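Local coordinates for putative branched-chain amino acid transport system substrate-binding protein (Rhodopseudomonas palustris, PDB 4F8J), which binds 4'-hydroxycinnamic acid in its ligand cleft and probably delivers such small molecules to an ABC-type uptake system, at residues 99-104 against 145-150; 141-146 against 172-177; 115-120 against 341-346. All coordinates share one frame; numbering follows the deposited sequence.

Contact 1: residues 99-104 against 145-150; sequences LAPLPI and DSYGDL. With HC4 (4'-hydroxycinnamic acid), chain E; SO4 (sulfate ion), chain I.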
loop_
_atom_site.group_PDB
_atom_site.type_symbol
_atom_site.label_atom_id
_atom_site.label_comp_id
_atom_site.label_asym_id
_atom_site.label_seq_id
_atom_site.Cartn_x
_atom_site.Cartn_y
_atom_site.Cartn_z
ATOM N N LEU A 99 -2.751 5.494 -2.939
ATOM C CA LEU A 99 -1.940 5.107 -1.780
ATOM C C LEU A 99 -2.425 3.781 -1.158
ATOM O O LEU A 99 -1.886 3.354 -0.144
ATOM C CB LEU A 99 -1.849 6.275 -0.772
ATOM C CG LEU A 99 -1.328 7.602 -1.292
ATOM C CD1 LEU A 99 -1.297 8.661 -0.167
ATOM C CD2 LEU A 99 0.074 7.467 -1.968
ATOM N N ALA A 100 -3.415 3.160 -1.790
ATOM C CA ALA A 100 -3.908 1.812 -1.479
ATOM C C ALA A 100 -4.015 1.028 -2.781
ATOM O O ALA A 100 -4.206 1.624 -3.851
ATOM C CB ALA A 100 -5.249 1.875 -0.772
ATOM N N PRO A 101 -3.893 -0.319 -2.767
ATOM C CA PRO A 101 -3.763 -1.057 -4.052
ATOM C C PRO A 101 -5.112 -1.492 -4.701
ATOM O O PRO A 101 -5.450 -2.674 -4.698
ATOM C CB PRO A 101 -2.883 -2.267 -3.672
ATOM C CG PRO A 101 -3.263 -2.539 -2.266
ATOM C CD PRO A 101 -3.690 -1.220 -1.620
ATOM N N LEU A 102 -5.757 -0.566 -5.394
ATOM C CA LEU A 102 -7.075 -0.779 -5.912
ATOM C C LEU A 102 -6.980 -1.572 -7.215
ATOM O O LEU A 102 -5.923 -1.584 -7.867
ATOM C CB LEU A 102 -7.798 0.541 -6.145
ATOM C CG LEU A 102 -7.356 1.319 -7.388
ATOM C CD1 LEU A 102 -8.355 2.431 -7.715
ATOM C CD2 LEU A 102 -5.941 1.818 -7.203
ATOM N N PRO A 103 -8.088 -2.201 -7.591
ATOM C CA PRO A 103 -8.196 -2.782 -8.927
ATOM C C PRO A 103 -8.210 -1.657 -9.955
ATOM O O PRO A 103 -9.169 -0.875 -10.006
ATOM C CB PRO A 103 -9.555 -3.494 -8.897
ATOM C CG PRO A 103 -10.011 -3.486 -7.495
ATOM C CD PRO A 103 -9.336 -2.360 -6.819
ATOM N N ILE A 104 -7.161 -1.553 -10.754
ATOM C CA ILE A 104 -7.096 -0.446 -11.744
ATOM C C ILE A 104 -7.586 -1.060 -13.044
ATOM O O ILE A 104 -6.806 -1.544 -13.859
ATOM C CB ILE A 104 -5.690 0.266 -11.868
ATOM C CG1 ILE A 104 -5.261 0.878 -10.550
ATOM C CG2 ILE A 104 -5.729 1.365 -12.940
ATOM C CD1 ILE A 104 -3.844 1.453 -10.517
ATOM N N ASP A 145 -14.748 -7.533 1.045
ATOM C CA ASP A 145 -14.834 -6.416 0.113
ATOM C C ASP A 145 -13.752 -6.592 -0.955
ATOM O O ASP A 145 -13.102 -7.640 -1.006
ATOM C CB ASP A 145 -14.721 -5.078 0.869
ATOM C CG ASP A 145 -13.315 -4.763 1.369
ATOM O OD1 ASP A 145 -12.336 -5.491 1.107
ATOM O OD2 ASP A 145 -13.205 -3.733 2.055
ATOM N N SER A 146 -13.565 -5.576 -1.788
ATOM C CA SER A 146 -12.667 -5.671 -2.946
ATOM C C SER A 146 -11.228 -6.077 -2.632
ATOM O O SER A 146 -10.672 -6.906 -3.341
ATOM C CB SER A 146 -12.649 -4.359 -3.713
ATOM O OG SER A 146 -11.966 -4.529 -4.934
ATOM N N TYR A 147 -10.639 -5.514 -1.582
ATOM C CA TYR A 147 -9.293 -5.906 -1.161
ATOM C C TYR A 147 -9.245 -7.391 -0.772
ATOM O O TYR A 147 -8.338 -8.134 -1.181
ATOM C CB TYR A 147 -8.793 -5.027 -0.017
ATOM C CG TYR A 147 -7.390 -5.319 0.465
ATOM C CD1 TYR A 147 -6.304 -4.927 -0.274
ATOM C CD2 TYR A 147 -7.146 -5.970 1.682
ATOM C CE1 TYR A 147 -5.015 -5.173 0.161
ATOM C CE2 TYR A 147 -5.857 -6.240 2.112
ATOM C CZ TYR A 147 -4.786 -5.834 1.335
ATOM O OH TYR A 147 -3.496 -6.054 1.712
ATOM N N GLY A 148 -10.197 -7.821 0.046
ATOM C CA GLY A 148 -10.260 -9.249 0.405
ATOM C C GLY A 148 -10.500 -10.131 -0.798
ATOM O O GLY A 148 -9.938 -11.226 -0.888
ATOM N N ASP A 149 -11.304 -9.650 -1.751
ATOM C CA ASP A 149 -11.517 -10.395 -2.993
ATOM C C ASP A 149 -10.250 -10.498 -3.841
ATOM O O ASP A 149 -9.983 -11.551 -4.420
ATOM C CB ASP A 149 -12.617 -9.723 -3.832
ATOM C CG ASP A 149 -14.025 -9.872 -3.242
ATOM O OD1 ASP A 149 -14.238 -10.616 -2.255
ATOM O OD2 ASP A 149 -14.936 -9.168 -3.777
ATOM N N LEU A 150 -9.497 -9.411 -3.960
ATOM C CA LEU A 150 -8.300 -9.416 -4.807
ATOM C C LEU A 150 -7.336 -10.459 -4.248
ATOM O O LEU A 150 -6.688 -11.193 -5.003
ATOM C CB LEU A 150 -7.596 -8.052 -4.821
ATOM C CG LEU A 150 -8.164 -6.883 -5.642
ATOM C CD1 LEU A 150 -7.547 -5.554 -5.212
ATOM C CD2 LEU A 150 -7.923 -7.122 -7.133
HETATM C C1 HC4 E . -7.009 -2.022 2.314
HETATM O O1 HC4 E . -7.933 -1.901 1.496
HETATM O O2 HC4 E . -7.215 -1.951 3.559
HETATM C C2 HC4 E . -5.592 -2.238 1.912
HETATM C C3 HC4 E . -4.663 -1.467 2.475
HETATM C "C1'" HC4 E . -3.233 -1.450 2.038
HETATM C "C2'" HC4 E . -2.553 -2.575 1.531
HETATM C "C3'" HC4 E . -1.246 -2.457 1.084
HETATM C "C4'" HC4 E . -0.547 -1.265 1.128
HETATM C "C5'" HC4 E . -1.209 -0.154 1.636
HETATM C "C6'" HC4 E . -2.518 -0.277 2.069
HETATM O "O4'" HC4 E . 0.756 -1.126 0.715
HETATM S S SO4 I . -14.427 -2.564 -7.483
HETATM O O1 SO4 I . -15.389 -1.497 -7.860
HETATM O O2 SO4 I . -13.461 -2.775 -8.590
HETATM O O3 SO4 I . -13.708 -2.170 -6.245
HETATM O O4 SO4 I . -15.167 -3.828 -7.243
#
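Pro103 and Leu150 meet across the ligand cleft of a two-lobed periplasmic binding protein fold. Residues 99-104 leave strand 96-98 of one lobe, and residues 145-150 open helix 146-161 of the other. Pro103 turns CG, at the tip of its ring, to within 3.9 Å of Leu150 CD1. The same methyl lies 3.6 Å from Pro101 O, so this branch of Leu150 is set against the bend that the chain makes at Pro101, the centre of an inverse gamma turn. Leu150 reaches it because CG stands anti to its own carbonyl carbon (chi1 -76°), which carries the branched end out from the helix toward the prolines.

Pro101 sits closer to the ligand. In the conformer described here, one of two, its CG approaches the Tyr147 ring at the edge, 4.0 Å from CE1, while its CD packs 3.6 Å from C2' of bound 4'-hydroxycinnamic acid. Proline and ligand thus meet the same tyrosine, one at its rim and one over its face. The far end of that ring is held by a hydrogen bond between Tyr147 OH and Thr222 OG1. At the start of the helix, the N-cap Asp145 accepts a weak but nearly straight bond at OD1 from Gly148 N. C2 of the ligand's propenoate chain stands over the centre of the Tyr147 ring, 3.5 Å from CE1.

Contact 2: residues 141-146 against 172-177; sequences IGYSDS and FARPDT. With HC4 (4'-hydroxycinnamic acid), chain E; SO4 (sulfate ion), chain I.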
loop_
_atom_site.group_PDB
_atom_site.type_symbol
_atom_site.label_atom_id
_atom_site.label_comp_id
_atom_site.label_asym_id
_atom_site.label_seq_id
_atom_site.Cartn_x
_atom_site.Cartn_y
_atom_site.Cartn_z
ATOM N N ILE A 141 -8.616 -16.199 5.409
ATOM C CA ILE A 141 -9.529 -15.292 6.111
ATOM C C ILE A 141 -9.180 -13.863 5.712
ATOM O O ILE A 141 -8.025 -13.429 5.850
ATOM C CB ILE A 141 -9.487 -15.481 7.652
ATOM C CG1 ILE A 141 -10.499 -14.536 8.288
ATOM C CG2 ILE A 141 -8.069 -15.296 8.223
ATOM C CD1 ILE A 141 -10.766 -14.863 9.744
ATOM N N GLY A 142 -10.155 -13.157 5.161
ATOM C CA GLY A 142 -9.941 -11.792 4.698
ATOM C C GLY A 142 -11.203 -10.968 4.614
ATOM O O GLY A 142 -12.301 -11.469 4.910
ATOM N N TYR A 143 -11.064 -9.710 4.234
ATOM C CA TYR A 143 -12.233 -8.826 4.191
ATOM C C TYR A 143 -13.263 -9.312 3.195
ATOM O O TYR A 143 -12.923 -9.850 2.136
ATOM C CB TYR A 143 -11.868 -7.413 3.780
ATOM C CG TYR A 143 -10.910 -6.681 4.684
ATOM C CD1 TYR A 143 -10.984 -6.800 6.065
ATOM C CD2 TYR A 143 -10.030 -5.763 4.161
ATOM C CE1 TYR A 143 -10.113 -6.089 6.900
ATOM C CE2 TYR A 143 -9.147 -5.059 4.963
ATOM C CZ TYR A 143 -9.211 -5.190 6.331
ATOM O OH TYR A 143 -8.357 -4.478 7.157
ATOM N N SER A 144 -14.531 -9.029 3.514
ATOM C CA SER A 144 -15.637 -9.208 2.589
ATOM C C SER A 144 -15.817 -7.966 1.700
ATOM O O SER A 144 -16.906 -7.373 1.600
ATOM C CB SER A 144 -16.926 -9.487 3.380
ATOM O OG SER A 144 -17.076 -8.518 4.412
ATOM N N ASP A 145 -14.748 -7.533 1.045
ATOM C CA ASP A 145 -14.834 -6.416 0.113
ATOM C C ASP A 145 -13.752 -6.592 -0.955
ATOM O O ASP A 145 -13.102 -7.640 -1.006
ATOM C CB ASP A 145 -14.721 -5.078 0.869
ATOM C CG ASP A 145 -13.315 -4.763 1.369
ATOM O OD1 ASP A 145 -12.336 -5.491 1.107
ATOM O OD2 ASP A 145 -13.205 -3.733 2.055
ATOM N N SER A 146 -13.565 -5.576 -1.788
ATOM C CA SER A 146 -12.667 -5.671 -2.946
ATOM C C SER A 146 -11.228 -6.077 -2.632
ATOM O O SER A 146 -10.672 -6.906 -3.341
ATOM C CB SER A 146 -12.649 -4.359 -3.713
ATOM O OG SER A 146 -11.966 -4.529 -4.934
ATOM N N PHE A 172 -14.596 -11.561 6.832
ATOM C CA PHE A 172 -15.053 -10.678 7.923
ATOM C C PHE A 172 -15.062 -9.258 7.422
ATOM O O PHE A 172 -14.487 -8.965 6.386
ATOM C CB PHE A 172 -14.229 -10.823 9.215
ATOM C CG PHE A 172 -12.819 -10.297 9.160
ATOM C CD1 PHE A 172 -11.813 -11.019 8.530
ATOM C CD2 PHE A 172 -12.480 -9.094 9.796
ATOM C CE1 PHE A 172 -10.513 -10.558 8.546
ATOM C CE2 PHE A 172 -11.171 -8.624 9.794
ATOM C CZ PHE A 172 -10.190 -9.361 9.154
ATOM N N ALA A 173 -15.822 -8.403 8.091
ATOM C CA ALA A 173 -15.891 -6.998 7.729
ATOM C C ALA A 173 -14.913 -6.182 8.553
ATOM O O ALA A 173 -14.626 -6.492 9.718
ATOM C CB ALA A 173 -17.312 -6.462 7.908
ATOM N N ARG A 174 -14.417 -5.116 7.936
ATOM C CA ARG A 174 -13.409 -4.255 8.541
ATOM C C ARG A 174 -13.721 -3.873 9.991
ATOM O O ARG A 174 -12.835 -3.947 10.844
ATOM C CB ARG A 174 -13.226 -2.980 7.696
ATOM C CG ARG A 174 -12.478 -3.236 6.409
ATOM C CD ARG A 174 -12.575 -2.047 5.457
ATOM N NE ARG A 174 -12.041 -2.420 4.151
ATOM C CZ ARG A 174 -10.770 -2.244 3.767
ATOM N NH1 ARG A 174 -10.396 -2.693 2.592
ATOM N NH2 ARG A 174 -9.888 -1.672 4.585
ATOM N N PRO A 175 -14.965 -3.455 10.266
ATOM C CA PRO A 175 -15.260 -3.022 11.648
ATOM C C PRO A 175 -15.419 -4.159 12.681
ATOM O O PRO A 175 -15.529 -3.890 13.896
ATOM C CB PRO A 175 -16.589 -2.250 11.499
ATOM C CG PRO A 175 -16.861 -2.121 10.032
ATOM C CD PRO A 175 -16.139 -3.273 9.389
ATOM N N ASP A 176 -15.471 -5.407 12.238
ATOM C CA ASP A 176 -15.748 -6.503 13.147
ATOM C C ASP A 176 -14.715 -6.581 14.269
ATOM O O ASP A 176 -13.507 -6.510 14.041
ATOM C CB ASP A 176 -15.778 -7.860 12.430
ATOM C CG ASP A 176 -16.933 -8.008 11.451
ATOM O OD1 ASP A 176 -17.825 -7.137 11.403
ATOM O OD2 ASP A 176 -16.939 -9.026 10.714
ATOM N N THR A 177 -15.183 -6.778 15.497
ATOM C CA THR A 177 -14.247 -6.922 16.615
ATOM C C THR A 177 -13.969 -8.381 17.007
ATOM O O THR A 177 -13.121 -8.637 17.865
ATOM C CB THR A 177 -14.759 -6.153 17.829
ATOM O OG1 THR A 177 -16.007 -6.705 18.219
ATOM C CG2 THR A 177 -14.951 -4.698 17.476
HETATM C C1 HC4 E . -7.009 -2.022 2.314
HETATM O O1 HC4 E . -7.933 -1.901 1.496
HETATM O O2 HC4 E . -7.215 -1.951 3.559
HETATM C C2 HC4 E . -5.592 -2.238 1.912
HETATM C C3 HC4 E . -4.663 -1.467 2.475
HETATM C "C1'" HC4 E . -3.233 -1.450 2.038
HETATM C "C2'" HC4 E . -2.553 -2.575 1.531
HETATM C "C3'" HC4 E . -1.246 -2.457 1.084
HETATM C "C4'" HC4 E . -0.547 -1.265 1.128
HETATM C "C5'" HC4 E . -1.209 -0.154 1.636
HETATM C "C6'" HC4 E . -2.518 -0.277 2.069
HETATM O "O4'" HC4 E . 0.756 -1.126 0.715
HETATM S S SO4 I . -14.427 -2.564 -7.483
HETATM O O1 SO4 I . -15.389 -1.497 -7.860
HETATM O O2 SO4 I . -13.461 -2.775 -8.590
HETATM O O3 SO4 I . -13.708 -2.170 -6.245
HETATM O O4 SO4 I . -15.167 -3.828 -7.243
#
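The carboxylate end of the ligand pocket lies where parallel strands 137-143 and 165-172 finish, and there Arg174 is pressed on Tyr143 and paired with Asp145. The strands are joined by Phe172 N to Gly142 O (3.0 Å) and Ser144 N to Phe172 O (2.9 Å). Just beyond, the Arg174 chain runs extended from CG to NE (chi3 -170°), which takes it across the tyrosine: CG stands 3.7 Å from the centroid of the Tyr143 ring as a CH-pi contact, and CE2 of the tyrosine lies against the centre of one guanidinium face, the two planes 38° apart. NE and NH1 both grip one oxygen, Asp145 OD2, at 2.7 Å for NE, in a side-on salt bridge that fixes the rotation of the group. NH1 then reaches O1 of 4'-hydroxycinnamic acid at 2.8 Å and NH2 reaches its O2 at 2.9 Å, so Asp145 acts as second shell to the ligand. With a leucine in place of Arg174, the ligand carboxylate would probably lose both these bonds and Asp145 OD2 would be left without its cationic mate. The edge of Tyr143 points to the face of Phe172 in an offset edge-to-face pair, planes 64° apart. The strands form a beta-alpha-beta crossover through helix 146-161; helices 180-189 and 200-212 cover Ile141 and Phe172, while Arg174 touches Pro80 of helix 79-92.

Contact 3: residues 115-120 against 341-346; sequences MPQPIP and YGLDDR. With HC4 (4'-hydroxycinnamic acid), chain E.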
loop_
_atom_site.group_PDB
_atom_site.type_symbol
_atom_site.label_atom_id
_atom_site.label_comp_id
_atom_site.label_asym_id
_atom_site.label_seq_id
_atom_site.Cartn_x
_atom_site.Cartn_y
_atom_site.Cartn_z
HETATM N N MSE A 115 0.922 3.440 -5.915
HETATM C CA MSE A 115 2.162 3.248 -5.176
HETATM C C MSE A 115 2.279 1.867 -4.528
HETATM O O MSE A 115 3.335 1.248 -4.605
HETATM C CB MSE A 115 2.344 4.344 -4.109
HETATM C CG MSE A 115 2.523 5.757 -4.564
HETATM SE SE MSE A 115 4.184 5.959 -5.614
HETATM C CE MSE A 115 3.368 5.858 -6.994
ATOM N N PRO A 116 1.238 1.378 -3.852
ATOM C CA PRO A 116 1.411 0.045 -3.208
ATOM C C PRO A 116 1.705 -1.047 -4.200
ATOM O O PRO A 116 1.244 -1.010 -5.340
ATOM C CB PRO A 116 0.065 -0.188 -2.518
ATOM C CG PRO A 116 -0.455 1.188 -2.310
ATOM C CD PRO A 116 -0.095 1.926 -3.546
ATOM N N GLN A 117 2.430 -2.057 -3.749
ATOM C CA GLN A 117 2.702 -3.185 -4.586
ATOM C C GLN A 117 1.420 -3.898 -5.013
ATOM O O GLN A 117 0.497 -4.068 -4.202
ATOM C CB GLN A 117 3.604 -4.176 -3.889
ATOM C CG GLN A 117 5.003 -3.643 -3.547
ATOM C CD GLN A 117 5.076 -2.799 -2.310
ATOM O OE1 GLN A 117 4.091 -2.596 -1.597
ATOM N NE2 GLN A 117 6.263 -2.238 -2.064
ATOM N N PRO A 118 1.352 -4.316 -6.276
ATOM C CA PRO A 118 0.172 -5.047 -6.717
ATOM C C PRO A 118 0.066 -6.388 -6.000
ATOM O O PRO A 118 1.085 -7.016 -5.661
ATOM C CB PRO A 118 0.389 -5.213 -8.210
ATOM C CG PRO A 118 1.837 -5.175 -8.394
ATOM C CD PRO A 118 2.382 -4.275 -7.321
ATOM N N ILE A 119 -1.163 -6.790 -5.756
ATOM C CA ILE A 119 -1.412 -8.023 -5.021
ATOM C C ILE A 119 -0.629 -9.223 -5.573
ATOM O O ILE A 119 0.032 -9.921 -4.791
ATOM C CB ILE A 119 -2.938 -8.280 -4.825
ATOM C CG1 ILE A 119 -3.460 -7.480 -3.635
ATOM C CG2 ILE A 119 -3.227 -9.768 -4.594
ATOM C CD1 ILE A 119 -3.269 -5.996 -3.723
ATOM N N PRO A 120 -0.607 -9.450 -6.896
ATOM C CA PRO A 120 0.138 -10.636 -7.367
ATOM C C PRO A 120 1.626 -10.697 -7.068
ATOM O O PRO A 120 2.149 -11.811 -6.893
ATOM C CB PRO A 120 -0.135 -10.666 -8.852
ATOM C CG PRO A 120 -1.468 -9.986 -8.973
ATOM C CD PRO A 120 -1.415 -8.860 -7.972
ATOM N N TYR A 341 0.849 -0.067 -12.064
ATOM C CA TYR A 341 1.622 -0.274 -10.854
ATOM C C TYR A 341 3.118 -0.139 -11.130
ATOM O O TYR A 341 3.840 0.488 -10.372
ATOM C CB TYR A 341 1.311 -1.634 -10.294
ATOM C CG TYR A 341 0.042 -1.700 -9.506
ATOM C CD1 TYR A 341 -1.167 -1.886 -10.126
ATOM C CD2 TYR A 341 0.072 -1.607 -8.132
ATOM C CE1 TYR A 341 -2.356 -1.984 -9.377
ATOM C CE2 TYR A 341 -1.076 -1.708 -7.377
ATOM C CZ TYR A 341 -2.288 -1.900 -8.014
ATOM O OH TYR A 341 -3.409 -2.021 -7.212
ATOM N N GLY A 342 3.589 -0.758 -12.205
ATOM C CA GLY A 342 4.948 -0.520 -12.686
ATOM C C GLY A 342 6.094 -1.092 -11.890
ATOM O O GLY A 342 7.182 -0.575 -12.013
ATOM N N LEU A 343 5.843 -2.141 -11.108
ATOM C CA LEU A 343 6.822 -2.654 -10.162
ATOM C C LEU A 343 7.255 -4.070 -10.499
ATOM O O LEU A 343 6.598 -4.776 -11.260
ATOM C CB LEU A 343 6.276 -2.594 -8.752
ATOM C CG LEU A 343 6.060 -1.207 -8.127
ATOM C CD1 LEU A 343 5.268 -1.298 -6.798
ATOM C CD2 LEU A 343 7.395 -0.491 -7.935
ATOM N N ASP A 344 8.382 -4.445 -9.917
ATOM C CA ASP A 344 8.973 -5.754 -10.119
ATOM C C ASP A 344 9.545 -6.280 -8.801
ATOM O O ASP A 344 9.161 -5.807 -7.713
ATOM C CB ASP A 344 9.972 -5.710 -11.278
ATOM C CG ASP A 344 11.279 -4.917 -10.984
ATOM O OD1 ASP A 344 11.585 -4.501 -9.849
ATOM O OD2 ASP A 344 12.061 -4.776 -11.957
ATOM N N ASP A 345 10.439 -7.262 -8.865
ATOM C CA ASP A 345 10.927 -7.875 -7.623
ATOM C C ASP A 345 11.675 -6.966 -6.683
ATOM O O ASP A 345 11.840 -7.326 -5.521
ATOM C CB ASP A 345 11.896 -9.034 -7.937
ATOM C CG ASP A 345 11.213 -10.275 -8.452
ATOM O OD1 ASP A 345 9.972 -10.356 -8.539
ATOM O OD2 ASP A 345 11.988 -11.216 -8.749
ATOM N N ARG A 346 12.158 -5.830 -7.157
ATOM C CA ARG A 346 12.859 -4.855 -6.322
ATOM C C ARG A 346 11.883 -4.220 -5.331
ATOM O O ARG A 346 12.327 -3.513 -4.431
ATOM C CB ARG A 346 13.533 -3.767 -7.177
ATOM C CG ARG A 346 14.693 -4.327 -7.981
ATOM C CD ARG A 346 15.269 -3.311 -8.934
ATOM N NE ARG A 346 14.341 -3.092 -10.031
ATOM C CZ ARG A 346 14.545 -2.252 -11.031
ATOM N NH1 ARG A 346 13.630 -2.151 -12.007
ATOM N NH2 ARG A 346 15.673 -1.534 -11.083
HETATM C C1 HC4 E . -7.009 -2.022 2.314
HETATM O O1 HC4 E . -7.933 -1.901 1.496
HETATM O O2 HC4 E . -7.215 -1.951 3.559
HETATM C C2 HC4 E . -5.592 -2.238 1.912
HETATM C C3 HC4 E . -4.663 -1.467 2.475
HETATM C "C1'" HC4 E . -3.233 -1.450 2.038
HETATM C "C2'" HC4 E . -2.553 -2.575 1.531
HETATM C "C3'" HC4 E . -1.246 -2.457 1.084
HETATM C "C4'" HC4 E . -0.547 -1.265 1.128
HETATM C "C5'" HC4 E . -1.209 -0.154 1.636
HETATM C "C6'" HC4 E . -2.518 -0.277 2.069
HETATM O "O4'" HC4 E . 0.756 -1.126 0.715
HETATM O O HOH W 1 -3.338 -5.177 -6.833
#
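Pro118 packs on the ring of Tyr341 where two chain passages between the lobes of the periplasmic binding protein fold run side by side. Residues 115-120 lead from strand 112-114 into helix 119-132, and residues 341-346 approach strand 349-354, so the pair is consistent with part of the hinge. The close-packed part is the tyrosine. Its CG stands anti to its carbonyl carbon (chi1 -81°), which lays the ring alongside Pro118. Pro118 CB lies over one face, 3.8 Å from the ring centroid and 17° off the normal, a CH-pi contact displaced toward the rim. Pro116 O meets the same ring in its plane, at the edge, 3.1 Å from Tyr341 CD2, so face and rim are both occupied and the ring has little freedom to turn. Its hydroxyl end reaches the neighbouring loop, where Tyr341 OH is hydrogen-bonded to Leu102 O.

Leu343 fits less closely. Its CD1 branch rests 3.9 Å from Gln117 CA, with Pro118 CD at 4.2 Å. Gln117 CG touches the same methyl at 4.0 Å, while its OE1 is hydrogen-bonded to Gln282, itself a ligand partner. Further out, toward solvent, the chain stiffens itself rather than the contact. Asp344 OD1 accepts from Arg346 N in an Asx turn, and the exposed Arg346 guanidinium grips the same carboxylate side-on, with NE on OD1 and NH1 on OD2. Back at the tyrosine, a water completes the join, accepting from Ile119 N at 2.9 Å and donating to Tyr341 OH at 3.2 Å.

In the fold
All three contacts are partly buried and gather round 4'-hydroxycinnamic acid, but their chemistry changes with their place. Contact 1 crosses between the lobes through apolar side chains and the flat ligand. Contact 2, farthest from the chain centre, lies within one lobe and combines strand pairing with a partly exposed salt bridge at the ligand carboxylate. It shares Asp145 and Ser146 with contact 1, since strand 137-143 runs on into helix 146-161. Contact 3, nearest the centre, packs one proline on a tyrosine, while Pro116 borders the phenol end, and the Tyr341 hydroxyl ties it to the 99-104 loop of contact 1. Contacts 2 and 3 do not touch, their nearest atoms being about 7 Å apart.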